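Local coordinates for protein DNA alpha-glucosyltransferase (Enterobacteria phage T4, PDB 1XV5) that belongs to the GT-B clan of glycosyltransferases and carries uridine-5'-diphosphate in a pocket of its structure, at residues N200-T206 against T230-E236; L294-N298 against W323-G327; G289-Q293 against I361-S365. One frame throughout, in Å; residues are numbered along the deposited sequence.

All three contacts involve one Rossmann-like domain of this GT-B protein. Strands 229-233, 199-203, 288-293 and 319-323 follow one another in its parallel sheet. Contact 1 joins the first two. Contact 3 starts from the third, which is paired with the second: R201 O lies 2.8 Å from Y292 N, a probable hydrogen bond. Contact 2 lies where the chain leaves strands 288-293 and 319-323. The centres of contacts 1 and 2 are about 16 Å apart, those of 1 and 3 about 15 Å, those of 2 and 3 about 17 Å. Contact 1 holds uridine-5'-diphosphate through R205. In contact 2 the side chain of S295 is about 7 Å from the bound uridine-5'-diphosphate.

Contact 1 of 3, residues N200-T206 against T230-E236; sequences NRWIGRT and TVMEGLE. With UDP (uridine-5'-diphosphate), chain C.
N200-I203 and T230-E233 are the parallel strands of a beta-alpha-beta unit; G204 and G234 beyond them lie in the uridine-5'-diphosphate pocket. V231 N donates to N200 O, W202 N to V231 O, E233 N to W202 O and, past the strands, G204 N to E233 O. On one face R201 NH1 forms a salt bridge with E233 OE2 at 2.7 Å. E233 OE2 accepts through its anti lone pair, 28° out of the guanidinium plane, and the bond is bent (134°). Opposite, M232 CE lies over one face of the W202 ring, toward its rim. L235 CD2 comes obliquely to W202 CZ3, at 3.5 Å.

T206 N hydrogen-bonds E236 OE2 at 2.9 Å, on its syn side but tilted out of the carboxylate plane. T206 OG1 donates to E236 O at 2.8 Å. E236 OE2 also forms a salt bridge with R47. R205 CG sits between backbone N and carbonyl carbon (chi1 50°). The extended chain donates from NE to UDP O2B at 3.0 Å and from NH1 to UDP O1B at 2.8 Å.

Helix 212-223 packs on T230 and M232, helix 278-286 on the opposite face, where R284 forms a second salt bridge, to E233 OE1. Strand 270-273 flanks 229-233.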
loop_
_atom_site.group_PDB
_atom_site.type_symbol
_atom_site.label_atom_id
_atom_site.label_comp_id
_atom_site.label_asym_id
_atom_site.label_seq_id
_atom_site.Cartn_x
_atom_site.Cartn_y
_atom_site.Cartn_z
ATOM N N ASN A 200 17.795 -3.997 -11.631
ATOM C CA ASN A 200 16.619 -4.700 -11.145
ATOM C C ASN A 200 16.336 -4.088 -9.782
ATOM O O ASN A 200 17.106 -4.268 -8.843
ATOM C CB ASN A 200 16.921 -6.195 -11.041
ATOM C CG ASN A 200 17.340 -6.788 -12.375
ATOM O OD1 ASN A 200 18.517 -6.757 -12.748
ATOM N ND2 ASN A 200 16.374 -7.309 -13.110
ATOM N N ARG A 201 15.227 -3.362 -9.687
ATOM C CA ARG A 201 14.885 -2.653 -8.461
ATOM C C ARG A 201 13.625 -3.153 -7.764
ATOM O O ARG A 201 12.525 -3.107 -8.315
ATOM C CB ARG A 201 14.762 -1.158 -8.789
ATOM C CG ARG A 201 14.690 -0.199 -7.597
ATOM C CD ARG A 201 14.580 1.248 -8.094
ATOM N NE ARG A 201 15.687 1.614 -8.982
ATOM C CZ ARG A 201 16.872 2.069 -8.575
ATOM N NH1 ARG A 201 17.124 2.234 -7.282
ATOM N NH2 ARG A 201 17.823 2.329 -9.464
ATOM N N TRP A 202 13.811 -3.632 -6.540
ATOM C CA TRP A 202 12.732 -4.140 -5.698
ATOM C C TRP A 202 12.355 -3.011 -4.736
ATOM O O TRP A 202 13.235 -2.298 -4.254
ATOM C CB TRP A 202 13.254 -5.336 -4.895
ATOM C CG TRP A 202 12.267 -5.985 -3.965
ATOM C CD1 TRP A 202 11.510 -7.099 -4.218
ATOM C CD2 TRP A 202 11.962 -5.589 -2.619
ATOM N NE1 TRP A 202 10.757 -7.422 -3.109
ATOM C CE2 TRP A 202 11.017 -6.512 -2.115
ATOM C CE3 TRP A 202 12.399 -4.545 -1.788
ATOM C CZ2 TRP A 202 10.499 -6.422 -0.817
ATOM C CZ3 TRP A 202 11.883 -4.456 -0.495
ATOM C CH2 TRP A 202 10.944 -5.389 -0.024
ATOM N N ILE A 203 11.062 -2.839 -4.468
ATOM C CA ILE A 203 10.608 -1.814 -3.526
ATOM C C ILE A 203 9.613 -2.404 -2.529
ATOM O O ILE A 203 8.803 -3.267 -2.876
ATOM C CB ILE A 203 9.934 -0.602 -4.233
ATOM C CG1 ILE A 203 8.848 -1.083 -5.199
ATOM C CG2 ILE A 203 10.990 0.234 -4.950
ATOM C CD1 ILE A 203 7.970 0.053 -5.749
ATOM N N GLY A 204 9.688 -1.938 -1.285
ATOM C CA GLY A 204 8.796 -2.419 -0.245
ATOM C C GLY A 204 9.318 -2.034 1.128
ATOM O O GLY A 204 9.816 -0.925 1.318
ATOM N N ARG A 205 9.190 -2.946 2.090
ATOM C CA ARG A 205 9.680 -2.716 3.448
ATOM C C ARG A 205 10.062 -4.052 4.062
ATOM O O ARG A 205 9.797 -5.101 3.477
ATOM C CB ARG A 205 8.641 -1.985 4.306
ATOM C CG ARG A 205 7.248 -2.570 4.299
ATOM C CD ARG A 205 6.281 -1.585 4.948
ATOM N NE ARG A 205 4.904 -2.064 4.924
ATOM C CZ ARG A 205 4.421 -3.002 5.731
ATOM N NH1 ARG A 205 3.155 -3.375 5.628
ATOM N NH2 ARG A 205 5.200 -3.561 6.648
ATOM N N THR A 206 10.676 -4.022 5.239
ATOM C CA THR A 206 11.145 -5.253 5.854
ATOM C C THR A 206 10.114 -6.122 6.566
ATOM O O THR A 206 10.078 -6.206 7.796
ATOM C CB THR A 206 12.329 -4.964 6.805
ATOM O OG1 THR A 206 13.267 -4.103 6.141
ATOM C CG2 THR A 206 13.048 -6.265 7.171
ATOM N N THR A 230 21.220 -5.476 -8.674
ATOM C CA THR A 230 19.998 -5.471 -7.891
ATOM C C THR A 230 20.034 -4.420 -6.798
ATOM O O THR A 230 21.022 -4.286 -6.073
ATOM C CB THR A 230 19.739 -6.844 -7.238
ATOM O OG1 THR A 230 19.436 -7.801 -8.259
ATOM C CG2 THR A 230 18.571 -6.765 -6.260
ATOM N N VAL A 231 18.943 -3.669 -6.708
ATOM C CA VAL A 231 18.775 -2.632 -5.707
ATOM C C VAL A 231 17.449 -2.936 -5.026
ATOM O O VAL A 231 16.481 -3.335 -5.679
ATOM C CB VAL A 231 18.692 -1.224 -6.340
ATOM C CG1 VAL A 231 18.376 -0.188 -5.263
ATOM C CG2 VAL A 231 20.003 -0.886 -7.036
ATOM N N MET A 232 17.414 -2.768 -3.710
ATOM C CA MET A 232 16.205 -3.014 -2.945
ATOM C C MET A 232 15.992 -1.795 -2.063
ATOM O O MET A 232 16.813 -1.484 -1.198
ATOM C CB MET A 232 16.370 -4.294 -2.119
ATOM C CG MET A 232 16.653 -5.515 -2.997
ATOM S SD MET A 232 17.016 -7.033 -2.093
ATOM C CE MET A 232 15.458 -7.341 -1.389
ATOM N N GLU A 233 14.887 -1.096 -2.297
ATOM C CA GLU A 233 14.587 0.121 -1.559
ATOM C C GLU A 233 13.485 -0.013 -0.522
ATOM O O GLU A 233 12.469 -0.658 -0.767
ATOM C CB GLU A 233 14.195 1.242 -2.530
ATOM C CG GLU A 233 15.273 1.659 -3.524
ATOM C CD GLU A 233 14.891 2.912 -4.304
ATOM O OE1 GLU A 233 14.194 3.770 -3.734
ATOM O OE2 GLU A 233 15.298 3.049 -5.477
ATOM N N GLY A 234 13.695 0.611 0.635
ATOM C CA GLY A 234 12.688 0.597 1.680
ATOM C C GLY A 234 12.871 -0.358 2.847
ATOM O O GLY A 234 12.045 -0.374 3.757
ATOM N N LEU A 235 13.943 -1.140 2.842
ATOM C CA LEU A 235 14.174 -2.097 3.924
ATOM C C LEU A 235 14.749 -1.451 5.178
ATOM O O LEU A 235 15.957 -1.240 5.283
ATOM C CB LEU A 235 15.108 -3.215 3.451
ATOM C CG LEU A 235 14.602 -4.128 2.328
ATOM C CD1 LEU A 235 15.665 -5.171 2.017
ATOM C CD2 LEU A 235 13.297 -4.801 2.738
ATOM N N GLU A 236 13.872 -1.147 6.130
ATOM C CA GLU A 236 14.278 -0.524 7.381
ATOM C C GLU A 236 14.915 -1.556 8.307
ATOM O O GLU A 236 14.644 -2.753 8.197
ATOM C CB GLU A 236 13.065 0.102 8.082
ATOM C CG GLU A 236 12.170 -0.884 8.866
ATOM C CD GLU A 236 11.229 -1.712 7.994
ATOM O OE1 GLU A 236 10.455 -2.508 8.564
ATOM O OE2 GLU A 236 11.251 -1.574 6.753
HETATM N N1 UDP C . 6.879 3.953 0.399
HETATM C C2 UDP C . 7.686 5.073 0.395
HETATM N N3 UDP C . 8.881 4.927 1.054
HETATM C C4 UDP C . 9.342 3.792 1.695
HETATM C C5 UDP C . 8.451 2.673 1.643
HETATM C C6 UDP C . 7.278 2.790 1.014
HETATM O O2 UDP C . 7.370 6.113 -0.159
HETATM O O4 UDP C . 10.442 3.811 2.244
HETATM C "C1'" UDP C . 5.577 4.053 -0.269
HETATM C "C2'" UDP C . 5.369 3.070 -1.415
HETATM O "O2'" UDP C . 5.986 3.530 -2.599
HETATM C "C3'" UDP C . 3.848 3.043 -1.471
HETATM C "C4'" UDP C . 3.486 3.039 0.013
HETATM O "O4'" UDP C . 4.578 3.733 0.675
HETATM O "O3'" UDP C . 3.376 4.243 -2.084
HETATM C "C5'" UDP C . 3.319 1.663 0.628
HETATM O "O5'" UDP C . 2.049 1.129 0.275
HETATM P PA UDP C . 1.847 -0.380 -0.202
HETATM O O1A UDP C . 0.400 -0.520 -0.466
HETATM O O2A UDP C . 2.815 -0.671 -1.293
HETATM O O3A UDP C . 2.274 -1.309 1.076
HETATM P PB UDP C . 2.148 -1.069 2.692
HETATM O O1B UDP C . 1.871 -2.397 3.298
HETATM O O2B UDP C . 3.338 -0.308 3.133
HETATM O O3B UDP C . 0.860 -0.155 2.860
HETATM O O HOH W 1 7.976 -3.468 7.695
HETATM O O HOH W 2 10.725 -4.884 9.913
#

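Contact 2 of 3, residues L294-N298 against W323-G327; sequences LSKLN and WKSTG
W323 and T326 pack against S295 and K296 in a buried contact between a loop and a helix start, at the C-terminal ends of the strands of the parallel sheet in this Rossmann-like domain. Residues 294-298 leave strand 288-293. W323 ends the neighbouring strand 319-323 and is the N-cap of helix 324-329. The two segments leave the sheet side by side, and the L294 and W323 CA atoms are 4.7 Å apart.

K296 lies across one face of the W323 indole. Its CB makes a CH-pi contact, 3.6 Å from the centroid of the five-membered ring and 19° off the ring normal. K296 CG sits between the backbone N and the carbonyl carbon (chi1 51°), and a bend at chi3 then carries the chain on over the six-membered ring. There K296 CE is 3.4 Å from W323 CZ2, offset toward the rim, and K296 NZ ends 3.1 Å from W323 CH2. L294 touches the tryptophan more lightly, through CB near CE3.

The polar part centres on T326 OG1. It donates to S295 O at 2.6 Å, tilted 30° from the carbonyl plane. Two waters donate to the same hydroxyl. One of them accepts from L297 N, at 2.8 Å, and the other donates to L297 O. One buried hydroxyl thus gives one hydrogen bond and accepts two, and ties the loop backbone to the first turn of the helix. That turn begins with G327 N bonded to W323 O.

Around the contact, W209 pairs with the K296 backbone, E307 accepts from S295 OG, and Q214 of helix 212-223 touches both L294 and W323. At the end of the strand, W323 N donates to a third water at 3.1 Å, which lies 3.0 Å from S295 O.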
loop_
_atom_site.group_PDB
_atom_site.type_symbol
_atom_site.label_atom_id
_atom_site.label_comp_id
_atom_site.label_asym_id
_atom_site.label_seq_id
_atom_site.Cartn_x
_atom_site.Cartn_y
_atom_site.Cartn_z
ATOM N N LEU A 294 7.307 -8.472 -4.944
ATOM C CA LEU A 294 7.074 -9.885 -4.708
ATOM C C LEU A 294 6.201 -10.246 -3.514
ATOM O O LEU A 294 6.408 -11.284 -2.880
ATOM C CB LEU A 294 8.430 -10.590 -4.609
ATOM C CG LEU A 294 9.373 -10.310 -5.786
ATOM C CD1 LEU A 294 10.721 -10.980 -5.541
ATOM C CD2 LEU A 294 8.748 -10.808 -7.089
ATOM N N SER A 295 5.217 -9.408 -3.214
ATOM C CA SER A 295 4.320 -9.701 -2.103
ATOM C C SER A 295 3.623 -11.030 -2.376
ATOM O O SER A 295 3.189 -11.308 -3.497
ATOM C CB SER A 295 3.295 -8.581 -1.923
ATOM O OG SER A 295 3.926 -7.440 -1.367
ATOM N N LYS A 296 3.521 -11.845 -1.333
ATOM C CA LYS A 296 2.939 -13.177 -1.442
ATOM C C LYS A 296 1.958 -13.487 -0.318
ATOM O O LYS A 296 2.068 -14.521 0.352
ATOM C CB LYS A 296 4.075 -14.199 -1.435
ATOM C CG LYS A 296 5.044 -13.998 -0.264
ATOM C CD LYS A 296 6.451 -14.456 -0.607
ATOM C CE LYS A 296 6.498 -15.946 -0.876
ATOM N NZ LYS A 296 7.862 -16.382 -1.272
ATOM N N LEU A 297 0.996 -12.592 -0.115
ATOM C CA LEU A 297 -0.008 -12.784 0.923
ATOM C C LEU A 297 -0.792 -14.066 0.690
ATOM O O LEU A 297 -0.979 -14.497 -0.450
ATOM C CB LEU A 297 -0.995 -11.612 0.940
ATOM C CG LEU A 297 -0.498 -10.271 1.477
ATOM C CD1 LEU A 297 -1.536 -9.199 1.182
ATOM C CD2 LEU A 297 -0.234 -10.375 2.979
ATOM N N ASN A 298 -1.251 -14.676 1.775
ATOM C CA ASN A 298 -2.051 -15.882 1.651
ATOM C C ASN A 298 -3.325 -15.496 0.902
ATOM O O ASN A 298 -3.809 -14.368 1.015
ATOM C CB ASN A 298 -2.408 -16.438 3.029
ATOM C CG ASN A 298 -3.269 -17.684 2.947
ATOM O OD1 ASN A 298 -4.463 -17.610 2.652
ATOM N ND2 ASN A 298 -2.662 -18.840 3.196
ATOM N N TRP A 323 4.767 -11.376 -8.032
ATOM C CA TRP A 323 4.719 -12.752 -7.537
ATOM C C TRP A 323 3.570 -13.477 -8.237
ATOM O O TRP A 323 2.417 -13.053 -8.156
ATOM C CB TRP A 323 4.499 -12.746 -6.018
ATOM C CG TRP A 323 4.592 -14.092 -5.368
ATOM C CD1 TRP A 323 3.562 -14.843 -4.882
ATOM C CD2 TRP A 323 5.787 -14.840 -5.116
ATOM N NE1 TRP A 323 4.041 -16.013 -4.340
ATOM C CE2 TRP A 323 5.403 -16.037 -4.470
ATOM C CE3 TRP A 323 7.147 -14.614 -5.373
ATOM C CZ2 TRP A 323 6.332 -17.008 -4.075
ATOM C CZ3 TRP A 323 8.072 -15.580 -4.980
ATOM C CH2 TRP A 323 7.656 -16.763 -4.336
ATOM N N LYS A 324 3.888 -14.571 -8.922
ATOM C CA LYS A 324 2.886 -15.339 -9.659
ATOM C C LYS A 324 1.606 -15.688 -8.899
ATOM O O LYS A 324 0.505 -15.380 -9.366
ATOM C CB LYS A 324 3.517 -16.626 -10.200
ATOM C CG LYS A 324 2.598 -17.431 -11.113
ATOM C CD LYS A 324 3.276 -18.712 -11.586
ATOM C CE LYS A 324 2.408 -19.452 -12.593
ATOM N NZ LYS A 324 3.012 -20.746 -13.015
ATOM N N SER A 325 1.736 -16.328 -7.740
ATOM C CA SER A 325 0.553 -16.727 -6.981
ATOM C C SER A 325 -0.338 -15.550 -6.606
ATOM O O SER A 325 -1.548 -15.711 -6.473
ATOM C CB SER A 325 0.942 -17.507 -5.719
ATOM O OG SER A 325 1.429 -16.650 -4.703
ATOM N N THR A 326 0.249 -14.370 -6.437
ATOM C CA THR A 326 -0.550 -13.198 -6.097
ATOM C C THR A 326 -1.419 -12.833 -7.301
ATOM O O THR A 326 -2.601 -12.496 -7.155
ATOM C CB THR A 326 0.349 -12.013 -5.692
ATOM O OG1 THR A 326 0.984 -12.313 -4.441
ATOM C CG2 THR A 326 -0.471 -10.745 -5.535
ATOM N N GLY A 327 -0.840 -12.923 -8.495
ATOM C CA GLY A 327 -1.604 -12.622 -9.694
ATOM C C GLY A 327 -2.706 -13.651 -9.894
ATOM O O GLY A 327 -3.792 -13.329 -10.376
HETATM O O HOH W 3 3.452 -9.574 -5.918
HETATM O O HOH W 4 0.291 -10.644 -2.028
HETATM O O HOH W 5 -0.114 -14.730 -3.064
#

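Contact 3 of 3, residues G289-Q293 against I361-S365; sequences GFGYQ and IKELS
F290 and Y292 of strand 288-293 meet I361, L364 and S365 of helix 354-365 in a strand-to-helix packing contact of the Rossmann-like domain. The strand and helix segments run in roughly opposite directions, at 149°, with their axes 11.6 Å apart. Side chains bridge the gap.

The main apolar contact is a CH-pi interaction. I361 CG2 sits over the centre of the F290 ring, 3.6 Å from the centroid and 13° off the normal. This methyl is anti to the backbone N of I361, while CG1 branches off toward Y292. The two branches of one isoleucine therefore serve two aromatic residues. I361 CD1 comes 3.2 Å from Y292 OH, oblique to the tyrosine ring.

Two atoms of the helix meet the edge of the phenylalanine ring. S365 OG lies near the ring plane, 3.0 Å from F290 CE1. L364 CB is also at the rim, 4.1 Å from F290 CE2. The ring is thus met over one face by I361 and along its edge by the next turn of the helix.

The same groups pack on further elements of the fold. I319 of strand 319-323 touches both F290 and L364. F218 of helix 212-223 touches both Y292 and I361.

The two segments share no hydrogen bond. Within the helix, I361 O takes two bonds from S365: the backbone N donates to it at 2.9 Å, and the hydroxyl OG at 2.7 Å. The two donors reach I361 O from opposite faces of its carbonyl plane, with OG 42° out of it.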
loop_
_atom_site.group_PDB
_atom_site.type_symbol
_atom_site.label_atom_id
_atom_site.label_comp_id
_atom_site.label_asym_id
_atom_site.label_seq_id
_atom_site.Cartn_x
_atom_site.Cartn_y
_atom_site.Cartn_z
ATOM N N GLY A 289 15.454 -1.031 -15.602
ATOM C CA GLY A 289 14.895 -2.001 -16.525
ATOM C C GLY A 289 13.729 -2.801 -15.980
ATOM O O GLY A 289 12.687 -2.929 -16.632
ATOM N N PHE A 290 13.893 -3.338 -14.776
ATOM C CA PHE A 290 12.847 -4.152 -14.184
ATOM C C PHE A 290 12.584 -3.831 -12.726
ATOM O O PHE A 290 13.513 -3.675 -11.933
ATOM C CB PHE A 290 13.207 -5.633 -14.353
ATOM C CG PHE A 290 13.466 -6.014 -15.777
ATOM C CD1 PHE A 290 14.716 -5.797 -16.355
ATOM C CD2 PHE A 290 12.431 -6.483 -16.577
ATOM C CE1 PHE A 290 14.924 -6.032 -17.717
ATOM C CE2 PHE A 290 12.631 -6.720 -17.937
ATOM C CZ PHE A 290 13.878 -6.492 -18.506
ATOM N N GLY A 291 11.299 -3.709 -12.400
ATOM C CA GLY A 291 10.877 -3.417 -11.043
ATOM C C GLY A 291 10.269 -4.672 -10.450
ATOM O O GLY A 291 9.549 -5.405 -11.132
ATOM N N TYR A 292 10.541 -4.911 -9.173
ATOM C CA TYR A 292 10.046 -6.099 -8.501
ATOM C C TYR A 292 9.156 -5.803 -7.307
ATOM O O TYR A 292 9.472 -4.961 -6.471
ATOM C CB TYR A 292 11.223 -6.951 -8.025
ATOM C CG TYR A 292 12.092 -7.481 -9.140
ATOM C CD1 TYR A 292 12.140 -8.846 -9.420
ATOM C CD2 TYR A 292 12.865 -6.619 -9.917
ATOM C CE1 TYR A 292 12.939 -9.344 -10.452
ATOM C CE2 TYR A 292 13.668 -7.104 -10.951
ATOM C CZ TYR A 292 13.699 -8.467 -11.210
ATOM O OH TYR A 292 14.489 -8.952 -12.231
ATOM N N GLN A 293 8.040 -6.514 -7.241
ATOM C CA GLN A 293 7.098 -6.387 -6.138
ATOM C C GLN A 293 6.701 -7.836 -5.941
ATOM O O GLN A 293 5.884 -8.377 -6.687
ATOM C CB GLN A 293 5.900 -5.532 -6.551
ATOM C CG GLN A 293 5.254 -4.801 -5.384
ATOM C CD GLN A 293 4.427 -5.714 -4.500
ATOM O OE1 GLN A 293 4.573 -6.934 -4.532
ATOM N NE2 GLN A 293 3.556 -5.120 -3.698
ATOM N N ILE A 361 12.949 -11.928 -18.872
ATOM C CA ILE A 361 13.617 -10.669 -18.574
ATOM C C ILE A 361 14.713 -10.410 -19.608
ATOM O O ILE A 361 14.860 -9.296 -20.108
ATOM C CB ILE A 361 14.229 -10.702 -17.154
ATOM C CG1 ILE A 361 13.102 -10.675 -16.119
ATOM C CG2 ILE A 361 15.186 -9.534 -16.959
ATOM C CD1 ILE A 361 13.573 -10.849 -14.678
ATOM N N LYS A 362 15.483 -11.442 -19.934
ATOM C CA LYS A 362 16.537 -11.281 -20.923
ATOM C C LYS A 362 15.942 -10.961 -22.292
ATOM O O LYS A 362 16.524 -10.205 -23.071
ATOM C CB LYS A 362 17.397 -12.546 -20.998
ATOM C CG LYS A 362 18.271 -12.763 -19.767
ATOM C CD LYS A 362 19.282 -13.887 -19.974
ATOM C CE LYS A 362 18.604 -15.235 -20.151
ATOM N NZ LYS A 362 19.603 -16.302 -20.446
ATOM N N GLU A 363 14.777 -11.533 -22.582
ATOM C CA GLU A 363 14.120 -11.286 -23.859
ATOM C C GLU A 363 13.733 -9.813 -23.996
ATOM O O GLU A 363 14.021 -9.181 -25.010
ATOM C CB GLU A 363 12.881 -12.178 -23.994
ATOM C CG GLU A 363 12.023 -11.879 -25.212
ATOM C CD GLU A 363 10.934 -12.912 -25.424
ATOM O OE1 GLU A 363 10.364 -13.389 -24.418
ATOM O OE2 GLU A 363 10.642 -13.240 -26.596
ATOM N N LEU A 364 13.092 -9.254 -22.974
ATOM C CA LEU A 364 12.702 -7.851 -23.042
ATOM C C LEU A 364 13.919 -6.929 -23.005
ATOM O O LEU A 364 13.918 -5.868 -23.621
ATOM C CB LEU A 364 11.741 -7.495 -21.895
ATOM C CG LEU A 364 10.257 -7.799 -22.135
ATOM C CD1 LEU A 364 10.053 -9.289 -22.331
ATOM C CD2 LEU A 364 9.432 -7.299 -20.954
ATOM N N SER A 365 14.957 -7.347 -22.289
ATOM C CA SER A 365 16.176 -6.554 -22.169
ATOM C C SER A 365 16.893 -6.372 -23.501
ATOM O O SER A 365 17.565 -5.365 -23.720
ATOM C CB SER A 365 17.150 -7.216 -21.188
ATOM O OG SER A 365 16.631 -7.256 -19.869
#